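Local coordinates for protein deoxyhypusine synthase, putative (Entamoeba histolytica, PDB 7L9R) that probably acts as a deoxyhypusine synthase, the NAD-dependent transferase that begins hypusine formation by attaching an aminobutyl group to a lysine of eIF5A, at residues G55-I60 / F289-N294; N59-M64 / G264-G269; K63-Q68 / C87-G92. All coordinates share one frame; numbering follows the deposited sequence.

Interaction 1: residues G55-I60 / F289-N294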
loop_
_atom_site.group_PDB
_atom_site.type_symbol
_atom_site.label_atom_id
_atom_site.label_comp_id
_atom_site.label_asym_id
_atom_site.label_seq_id
_atom_site.Cartn_x
_atom_site.Cartn_y
_atom_site.Cartn_z
ATOM N N GLY B 55 -9.492 18.805 8.910
ATOM C CA GLY B 55 -10.096 20.117 9.089
ATOM C C GLY B 55 -10.734 20.645 7.819
ATOM O O GLY B 55 -11.831 21.215 7.856
ATOM N N ARG B 56 -10.054 20.475 6.678
ATOM C CA ARG B 56 -10.645 20.852 5.397
ATOM C C ARG B 56 -11.926 20.074 5.141
ATOM O O ARG B 56 -12.911 20.625 4.632
ATOM C CB ARG B 56 -9.659 20.605 4.252
ATOM C CG ARG B 56 -8.488 21.560 4.153
ATOM C CD ARG B 56 -7.909 21.513 2.742
ATOM N NE ARG B 56 -8.870 22.019 1.766
ATOM C CZ ARG B 56 -8.860 21.728 0.471
ATOM N NH1 ARG B 56 -7.958 20.909 -0.048
ATOM N NH2 ARG B 56 -9.782 22.269 -0.322
ATOM N N ALA B 57 -11.925 18.780 5.482
ATOM C CA ALA B 57 -13.120 17.962 5.299
ATOM C C ALA B 57 -14.289 18.509 6.111
ATOM O O ALA B 57 -15.422 18.573 5.617
ATOM C CB ALA B 57 -12.828 16.507 5.671
ATOM N N ILE B 58 -14.032 18.928 7.354
ATOM C CA ILE B 58 -15.100 19.507 8.170
ATOM C C ILE B 58 -15.600 20.803 7.546
ATOM O O ILE B 58 -16.809 21.052 7.477
ATOM C CB ILE B 58 -14.619 19.723 9.617
ATOM C CG1 ILE B 58 -14.461 18.378 10.324
ATOM C CG2 ILE B 58 -15.585 20.638 10.384
ATOM C CD1 ILE B 58 -13.497 18.416 11.483
ATOM N N ASN B 59 -14.678 21.645 7.066
ATOM C CA ASN B 59 -15.092 22.895 6.439
ATOM C C ASN B 59 -15.912 22.642 5.177
ATOM O O ASN B 59 -16.932 23.303 4.949
ATOM C CB ASN B 59 -13.870 23.759 6.124
ATOM C CG ASN B 59 -13.136 24.209 7.378
ATOM O OD1 ASN B 59 -13.721 24.290 8.463
ATOM N ND2 ASN B 59 -11.852 24.527 7.232
ATOM N N ILE B 60 -15.497 21.669 4.360
ATOM C CA ILE B 60 -16.166 21.431 3.084
ATOM C C ILE B 60 -17.567 20.865 3.301
ATOM O O ILE B 60 -18.512 21.238 2.594
ATOM C CB ILE B 60 -15.302 20.511 2.197
ATOM C CG1 ILE B 60 -14.061 21.261 1.708
ATOM C CG2 ILE B 60 -16.098 19.984 1.005
ATOM C CD1 ILE B 60 -13.015 20.366 1.070
ATOM N N PHE B 289 -18.543 20.119 -4.247
ATOM C CA PHE B 289 -17.884 19.825 -2.983
ATOM C C PHE B 289 -17.664 18.321 -2.885
ATOM O O PHE B 289 -18.568 17.534 -3.187
ATOM C CB PHE B 289 -18.715 20.302 -1.781
ATOM C CG PHE B 289 -19.075 21.762 -1.824
ATOM C CD1 PHE B 289 -18.128 22.735 -1.539
ATOM C CD2 PHE B 289 -20.370 22.162 -2.121
ATOM C CE1 PHE B 289 -18.460 24.082 -1.567
ATOM C CE2 PHE B 289 -20.711 23.507 -2.149
ATOM C CZ PHE B 289 -19.754 24.469 -1.874
ATOM N N ALA B 290 -16.473 17.916 -2.452
ATOM C CA ALA B 290 -16.173 16.494 -2.382
ATOM C C ALA B 290 -15.244 16.213 -1.211
ATOM O O ALA B 290 -14.275 16.941 -0.983
ATOM C CB ALA B 290 -15.549 15.980 -3.687
ATOM N N VAL B 291 -15.564 15.157 -0.468
ATOM C CA VAL B 291 -14.737 14.664 0.624
ATOM C C VAL B 291 -14.535 13.173 0.406
ATOM O O VAL B 291 -15.513 12.421 0.304
ATOM C CB VAL B 291 -15.376 14.936 1.997
ATOM C CG1 VAL B 291 -14.594 14.240 3.115
ATOM C CG2 VAL B 291 -15.449 16.433 2.245
ATOM N N TYR B 292 -13.277 12.746 0.325
ATOM C CA TYR B 292 -12.932 11.344 0.142
ATOM C C TYR B 292 -12.119 10.903 1.349
ATOM O O TYR B 292 -11.133 11.556 1.705
ATOM C CB TYR B 292 -12.133 11.121 -1.155
ATOM C CG TYR B 292 -12.752 11.736 -2.394
ATOM C CD1 TYR B 292 -13.812 11.123 -3.050
ATOM C CD2 TYR B 292 -12.261 12.925 -2.921
ATOM C CE1 TYR B 292 -14.378 11.688 -4.190
ATOM C CE2 TYR B 292 -12.815 13.493 -4.064
ATOM C CZ TYR B 292 -13.873 12.871 -4.694
ATOM O OH TYR B 292 -14.428 13.437 -5.828
ATOM N N ILE B 293 -12.534 9.808 1.984
ATOM C CA ILE B 293 -11.873 9.290 3.179
ATOM C C ILE B 293 -11.635 7.800 2.986
ATOM O O ILE B 293 -12.595 7.025 2.898
ATOM C CB ILE B 293 -12.705 9.529 4.452
ATOM C CG1 ILE B 293 -13.092 11.000 4.589
ATOM C CG2 ILE B 293 -11.952 9.049 5.683
ATOM C CD1 ILE B 293 -13.988 11.273 5.770
ATOM N N ASN B 294 -10.370 7.395 2.953
ATOM C CA ASN B 294 -10.042 5.974 2.946
ATOM C C ASN B 294 -8.580 5.789 3.328
ATOM O O ASN B 294 -7.799 6.741 3.383
ATOM C CB ASN B 294 -10.338 5.331 1.586
ATOM C CG ASN B 294 -9.701 6.078 0.440
ATOM O OD1 ASN B 294 -8.489 6.010 0.238
ATOM N ND2 ASN B 294 -10.518 6.788 -0.332
#

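Interaction 2: residues N59-M64 / G264-G269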
loop_
_atom_site.group_PDB
_atom_site.type_symbol
_atom_site.label_atom_id
_atom_site.label_comp_id
_atom_site.label_asym_id
_atom_site.label_seq_id
_atom_site.Cartn_x
_atom_site.Cartn_y
_atom_site.Cartn_z
ATOM N N ASN B 59 -14.678 21.645 7.066
ATOM C CA ASN B 59 -15.092 22.895 6.439
ATOM C C ASN B 59 -15.912 22.642 5.177
ATOM O O ASN B 59 -16.932 23.303 4.949
ATOM C CB ASN B 59 -13.870 23.759 6.124
ATOM C CG ASN B 59 -13.136 24.209 7.378
ATOM O OD1 ASN B 59 -13.721 24.290 8.463
ATOM N ND2 ASN B 59 -11.852 24.527 7.232
ATOM N N ILE B 60 -15.497 21.669 4.360
ATOM C CA ILE B 60 -16.166 21.431 3.084
ATOM C C ILE B 60 -17.567 20.865 3.301
ATOM O O ILE B 60 -18.512 21.238 2.594
ATOM C CB ILE B 60 -15.302 20.511 2.197
ATOM C CG1 ILE B 60 -14.061 21.261 1.708
ATOM C CG2 ILE B 60 -16.098 19.984 1.005
ATOM C CD1 ILE B 60 -13.015 20.366 1.070
ATOM N N ILE B 61 -17.728 19.965 4.275
ATOM C CA ILE B 61 -19.045 19.383 4.525
ATOM C C ILE B 61 -20.011 20.446 5.036
ATOM O O ILE B 61 -21.165 20.512 4.596
ATOM C CB ILE B 61 -18.936 18.187 5.493
ATOM C CG1 ILE B 61 -18.295 16.993 4.783
ATOM C CG2 ILE B 61 -20.308 17.782 6.017
ATOM C CD1 ILE B 61 -17.975 15.826 5.698
ATOM N N ASN B 62 -19.552 21.317 5.941
ATOM C CA ASN B 62 -20.410 22.407 6.401
ATOM C C ASN B 62 -20.799 23.337 5.261
ATOM O O ASN B 62 -21.901 23.900 5.268
ATOM C CB ASN B 62 -19.722 23.194 7.515
ATOM C CG ASN B 62 -19.757 22.475 8.842
ATOM O OD1 ASN B 62 -20.726 21.787 9.164
ATOM N ND2 ASN B 62 -18.689 22.611 9.613
ATOM N N LYS B 63 -19.918 23.509 4.271
ATOM C CA LYS B 63 -20.285 24.296 3.099
ATOM C C LYS B 63 -21.394 23.617 2.298
ATOM O O LYS B 63 -22.266 24.297 1.744
ATOM C CB LYS B 63 -19.057 24.545 2.225
ATOM C CG LYS B 63 -18.036 25.488 2.843
ATOM C CD LYS B 63 -16.923 25.806 1.858
ATOM C CE LYS B 63 -15.810 26.604 2.512
ATOM N NZ LYS B 63 -14.855 27.142 1.501
ATOM N N MET B 64 -21.381 22.281 2.221
ATOM C CA MET B 64 -22.485 21.577 1.571
ATOM C C MET B 64 -23.803 21.890 2.266
ATOM O O MET B 64 -24.811 22.182 1.615
ATOM C CB MET B 64 -22.254 20.062 1.571
ATOM C CG MET B 64 -20.987 19.557 0.913
ATOM S SD MET B 64 -20.915 17.748 1.049
ATOM C CE MET B 64 -19.250 17.402 0.490
ATOM N N GLY B 264 -22.799 17.825 -3.595
ATOM C CA GLY B 264 -21.774 17.473 -2.626
ATOM C C GLY B 264 -21.630 15.970 -2.538
ATOM O O GLY B 264 -22.618 15.239 -2.584
ATOM N N VAL B 265 -20.390 15.515 -2.390
ATOM C CA VAL B 265 -20.086 14.090 -2.423
ATOM C C VAL B 265 -19.187 13.749 -1.245
ATOM O O VAL B 265 -18.174 14.420 -1.013
ATOM C CB VAL B 265 -19.428 13.685 -3.755
ATOM C CG1 VAL B 265 -18.905 12.287 -3.680
ATOM C CG2 VAL B 265 -20.442 13.783 -4.871
ATOM N N ILE B 266 -19.564 12.709 -0.505
ATOM C CA ILE B 266 -18.797 12.186 0.621
ATOM C C ILE B 266 -18.660 10.690 0.397
ATOM O O ILE B 266 -19.669 9.974 0.337
ATOM C CB ILE B 266 -19.480 12.467 1.971
ATOM C CG1 ILE B 266 -19.778 13.956 2.122
ATOM C CG2 ILE B 266 -18.607 11.973 3.134
ATOM C CD1 ILE B 266 -20.689 14.271 3.293
ATOM N N ILE B 267 -17.424 10.214 0.266
ATOM C CA ILE B 267 -17.168 8.815 -0.054
ATOM C C ILE B 267 -16.222 8.247 0.992
ATOM O O ILE B 267 -15.104 8.747 1.166
ATOM C CB ILE B 267 -16.582 8.644 -1.464
ATOM C CG1 ILE B 267 -17.541 9.229 -2.502
ATOM C CG2 ILE B 267 -16.348 7.167 -1.763
ATOM C CD1 ILE B 267 -16.984 9.229 -3.903
ATOM N N LEU B 268 -16.656 7.194 1.666
ATOM C CA LEU B 268 -15.860 6.537 2.687
ATOM C C LEU B 268 -15.460 5.169 2.157
ATOM O O LEU B 268 -16.328 4.351 1.833
ATOM C CB LEU B 268 -16.655 6.410 3.986
ATOM C CG LEU B 268 -17.500 7.627 4.359
ATOM C CD1 LEU B 268 -18.361 7.334 5.580
ATOM C CD2 LEU B 268 -16.623 8.835 4.622
ATOM N N GLY B 269 -14.150 4.926 2.071
ATOM C CA GLY B 269 -13.620 3.675 1.575
ATOM C C GLY B 269 -13.377 3.707 0.077
ATOM O O GLY B 269 -13.769 4.634 -0.635
#

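Interaction 3: residues K63-Q68 / C87-G92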
loop_
_atom_site.group_PDB
_atom_site.type_symbol
_atom_site.label_atom_id
_atom_site.label_comp_id
_atom_site.label_asym_id
_atom_site.label_seq_id
_atom_site.Cartn_x
_atom_site.Cartn_y
_atom_site.Cartn_z
ATOM N N LYS B 63 -19.918 23.509 4.271
ATOM C CA LYS B 63 -20.285 24.296 3.099
ATOM C C LYS B 63 -21.394 23.617 2.298
ATOM O O LYS B 63 -22.266 24.297 1.744
ATOM C CB LYS B 63 -19.057 24.545 2.225
ATOM C CG LYS B 63 -18.036 25.488 2.843
ATOM C CD LYS B 63 -16.923 25.806 1.858
ATOM C CE LYS B 63 -15.810 26.604 2.512
ATOM N NZ LYS B 63 -14.855 27.142 1.501
ATOM N N MET B 64 -21.381 22.281 2.221
ATOM C CA MET B 64 -22.485 21.577 1.571
ATOM C C MET B 64 -23.803 21.890 2.266
ATOM O O MET B 64 -24.811 22.182 1.615
ATOM C CB MET B 64 -22.254 20.062 1.571
ATOM C CG MET B 64 -20.987 19.557 0.913
ATOM S SD MET B 64 -20.915 17.748 1.049
ATOM C CE MET B 64 -19.250 17.402 0.490
ATOM N N LEU B 65 -23.807 21.825 3.599
ATOM C CA LEU B 65 -25.044 21.971 4.357
ATOM C C LEU B 65 -25.579 23.398 4.318
ATOM O O LEU B 65 -26.799 23.594 4.320
ATOM C CB LEU B 65 -24.818 21.528 5.803
ATOM C CG LEU B 65 -24.393 20.067 5.981
ATOM C CD1 LEU B 65 -23.900 19.801 7.390
ATOM C CD2 LEU B 65 -25.540 19.132 5.636
ATOM N N THR B 66 -24.698 24.400 4.271
ATOM C CA THR B 66 -25.104 25.800 4.364
ATOM C C THR B 66 -25.184 26.509 3.020
ATOM O O THR B 66 -25.536 27.693 2.990
ATOM C CB THR B 66 -24.142 26.578 5.270
ATOM O OG1 THR B 66 -22.838 26.603 4.674
ATOM C CG2 THR B 66 -24.051 25.934 6.639
ATOM N N TRP B 67 -24.856 25.837 1.918
ATOM C CA TRP B 67 -24.807 26.517 0.629
ATOM C C TRP B 67 -26.170 27.094 0.256
ATOM O O TRP B 67 -27.206 26.443 0.414
ATOM C CB TRP B 67 -24.337 25.565 -0.471
ATOM C CG TRP B 67 -24.247 26.241 -1.814
ATOM C CD1 TRP B 67 -23.149 26.844 -2.350
ATOM C CD2 TRP B 67 -25.303 26.407 -2.775
ATOM N NE1 TRP B 67 -23.447 27.364 -3.585
ATOM C CE2 TRP B 67 -24.762 27.109 -3.870
ATOM C CE3 TRP B 67 -26.647 26.022 -2.816
ATOM C CZ2 TRP B 67 -25.518 27.436 -4.995
ATOM C CZ3 TRP B 67 -27.395 26.349 -3.936
ATOM C CH2 TRP B 67 -26.830 27.050 -5.009
ATOM N N GLN B 68 -26.154 28.313 -0.274
ATOM C CA GLN B 68 -27.337 29.011 -0.755
ATOM C C GLN B 68 -27.007 29.665 -2.086
ATOM O O GLN B 68 -25.850 30.031 -2.328
ATOM C CB GLN B 68 -27.813 30.093 0.226
ATOM C CG GLN B 68 -28.294 29.596 1.575
ATOM C CD GLN B 68 -28.794 30.739 2.450
ATOM O OE1 GLN B 68 -29.317 31.735 1.947
ATOM N NE2 GLN B 68 -28.631 30.600 3.760
ATOM N N CYS B 87 -27.696 22.393 -1.957
ATOM C CA CYS B 87 -26.728 21.392 -2.375
ATOM C C CYS B 87 -27.318 20.002 -2.164
ATOM O O CYS B 87 -27.756 19.672 -1.058
ATOM C CB CYS B 87 -25.427 21.552 -1.591
ATOM S SG CYS B 87 -24.112 20.415 -2.079
ATOM N N THR B 88 -27.343 19.198 -3.227
ATOM C CA THR B 88 -27.684 17.785 -3.114
ATOM C C THR B 88 -26.467 17.035 -2.587
ATOM O O THR B 88 -25.339 17.298 -3.014
ATOM C CB THR B 88 -28.123 17.219 -4.469
ATOM O OG1 THR B 88 -29.258 17.946 -4.960
ATOM C CG2 THR B 88 -28.507 15.757 -4.333
ATOM N N ILE B 89 -26.679 16.139 -1.627
ATOM C CA ILE B 89 -25.585 15.489 -0.914
ATOM C C ILE B 89 -25.664 13.982 -1.117
ATOM O O ILE B 89 -26.682 13.357 -0.797
ATOM C CB ILE B 89 -25.593 15.846 0.582
ATOM C CG1 ILE B 89 -25.507 17.367 0.751
ATOM C CG2 ILE B 89 -24.455 15.144 1.302
ATOM C CD1 ILE B 89 -25.389 17.824 2.179
ATOM N N TYR B 90 -24.565 13.404 -1.602
ATOM C CA TYR B 90 -24.438 11.981 -1.883
ATOM C C TYR B 90 -23.494 11.366 -0.863
ATOM O O TYR B 90 -22.386 11.872 -0.659
ATOM C CB TYR B 90 -23.885 11.751 -3.297
ATOM C CG TYR B 90 -24.779 12.270 -4.396
ATOM C CD1 TYR B 90 -24.798 13.619 -4.725
ATOM C CD2 TYR B 90 -25.608 11.409 -5.106
ATOM C CE1 TYR B 90 -25.629 14.098 -5.726
ATOM C CE2 TYR B 90 -26.439 11.878 -6.108
ATOM C CZ TYR B 90 -26.445 13.222 -6.414
ATOM O OH TYR B 90 -27.270 13.689 -7.410
ATOM N N LEU B 91 -23.922 10.276 -0.232
ATOM C CA LEU B 91 -23.099 9.583 0.750
ATOM C C LEU B 91 -22.775 8.193 0.229
ATOM O O LEU B 91 -23.681 7.385 -0.001
ATOM C CB LEU B 91 -23.800 9.503 2.105
ATOM C CG LEU B 91 -23.057 8.700 3.173
ATOM C CD1 LEU B 91 -21.675 9.287 3.436
ATOM C CD2 LEU B 91 -23.877 8.640 4.450
ATOM N N GLY B 92 -21.489 7.915 0.047
ATOM C CA GLY B 92 -21.019 6.608 -0.383
ATOM C C GLY B 92 -20.207 5.961 0.723
ATOM O O GLY B 92 -19.403 6.625 1.380
HETATM O O HOH W 1 -26.965 23.720 0.596
#

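Interaction 1: residues G55-I60 / F289-N294
Ile60 meets strand 289-294 with its CG2 methyl, which lies 3.8 Å from Phe289 CB. The same methyl is 3.8 Å from Val291 CG2, so one branch of the isoleucine touches two side chains that leave the strand on the same face, two residues apart. The first torsion explains the choice of branch: with CG1 anti to the carbonyl carbon (chi1 -71°), CG2 takes the place anti to the backbone N and extends from the helix to the strand. Against Phe289 the side chains cross obliquely, and the methyl stands at a slant to the ring; alongside Val291 the two side chains run past each other in opposite senses.

One turn earlier, Ala57 adds a second apolar contact, its CB lying 3.8 Å from Val291 CG1. Val291 thus divides its branches, CG1 to Ala57 and CG2 to Ile60, and spans two helical positions one turn apart.

No hydrogen bond crosses between the segments. The backbone groups are used within their own elements: in the helix, Ile60 N bonds to Arg56 O at 2.8 Å, and in the sheet Phe289 and Ala290 bond to strands 262-268 and 322-327 respectively.

The short axes approach to 8.5 Å and their directions differ by 142°, so the helix runs roughly antiparallel to the strand. Six parallel strands ordered 3-2-1-4-5-6 form a Rossmann-type sheet, consistent with an NAD-dependent family; helix 51-66 packs on one face. Around this buried contact, Ala57 also touches Val326 and Ile60 touches Val324 of strand 322-327, while Phe289 reaches Met64 farther along helix 51-66.

Interaction 2: residues N59-M64 / G264-G269
Ile61 is the first residue of segment 59-64 to touch strand 264-268, and it does so with its longer branch, CG1 and CD1. Ile61 CG1 lies 3.9 Å from Ile266 CD1, and its own CD1 is equally distant from that methyl. The two isoleucine side chains cross at about a right angle, so the terminal methyl of Ile266 rests across the CG1-CD1 bond.

Three residues on, Met64 reaches farther. Its chain is extended beyond CG (chi2 179°, chi3 -170°), which carries the thioether over the strand backbone: Met64 SD lies 3.8 Å from Gly264 CA. With no side chain at Gly264, the sulfur lies close against its backbone. The methyl goes on to the next residues, with Met64 CE 3.5 Å from Val265 O and 3.8 Å from Ile266 CG1. Ile266 is therefore touched at CG1 by Met64 and at CD1 by Ile61. No hydrogen bond joins the segments; the helix keeps its own, such as Met64 N to Ile60 O at 3.1 Å.

The axes come within 9.1 Å at 137°, consistent with a helix lying across one face of a parallel sheet. Strand 262-268 is bonded through its backbone to strands 87-93 and 289-294, its neighbours in the sheet, while Ile61 also touches Ile337 of helix 330-339.

Interaction 3: residues K63-Q68 / C87-G92
The indole of Trp67 meets the first residue of segment 87-92 through its six-membered ring, with CE3 3.9 Å from Cys87 N. That nitrogen approaches the ring system obliquely. With CG anti to the backbone N (chi1 -179°), the indole extends from the point where the chain leaves helical geometry, and Trp67 CB comes 4.3 Å from Cys87 CB. Trp67 also touches Val261, Glu262 and Phe289, so it is packed by residues of the sheet and of the loop leading into it.

The polar link is made by water 1. It donates to Met64 O at 2.8 Å and to Trp67 O at 2.7 Å, and accepts from Cys87 N at 3.0 Å. Three backbone groups, two near the helix end and one at the first residue of segment 87-92, are thereby satisfied by one water, although no direct hydrogen bond joins the segments.

The remaining contacts are van der Waals. Cys87 turns its side chain toward the helix end: its CB packs 3.3 Å from Met64 O, and its SG lies near the base of the Met64 side chain. Farther along the strand, Ile89 uses its terminal methyl. Ile89 CD1 sits 3.9 Å from Met64 CB and 3.7 Å from Leu65 CD2, bridging adjacent helical residues, with the Leu65 and Ile89 side chains crossing at about a right angle.

Helix 51-66 thus ends against the N-terminal part of strand 87-93, which lies between strands 117-120 and 262-268 in the parallel sheet. Ile89 bonds through its backbone N to the Asp116 carboxylate, Leu91 packs on helix 102-111, and Leu65 touches Phe342.

In the fold
All three contacts start from helix 51-66, taken in order along its length. From the N terminus, the helix end of interaction 3 closes first, over an 18-residue connection, which includes helix 71-76, that leads to strand 87-93. Interaction 2 closes a loop of 199 residues at strand 262-268, and interaction 1 one of 228 residues at strand 289-294. Interaction 3 falls within the spans of both others, and interactions 1 and 2 start from overlapping parts of the helix, sharing Asn59 and Ile60, while 2 and 3 share Lys63 and Met64. The three strands are consecutive in the parallel sheet, so successive parts of one helix are tied to strands 289-294, 262-268 and 87-93.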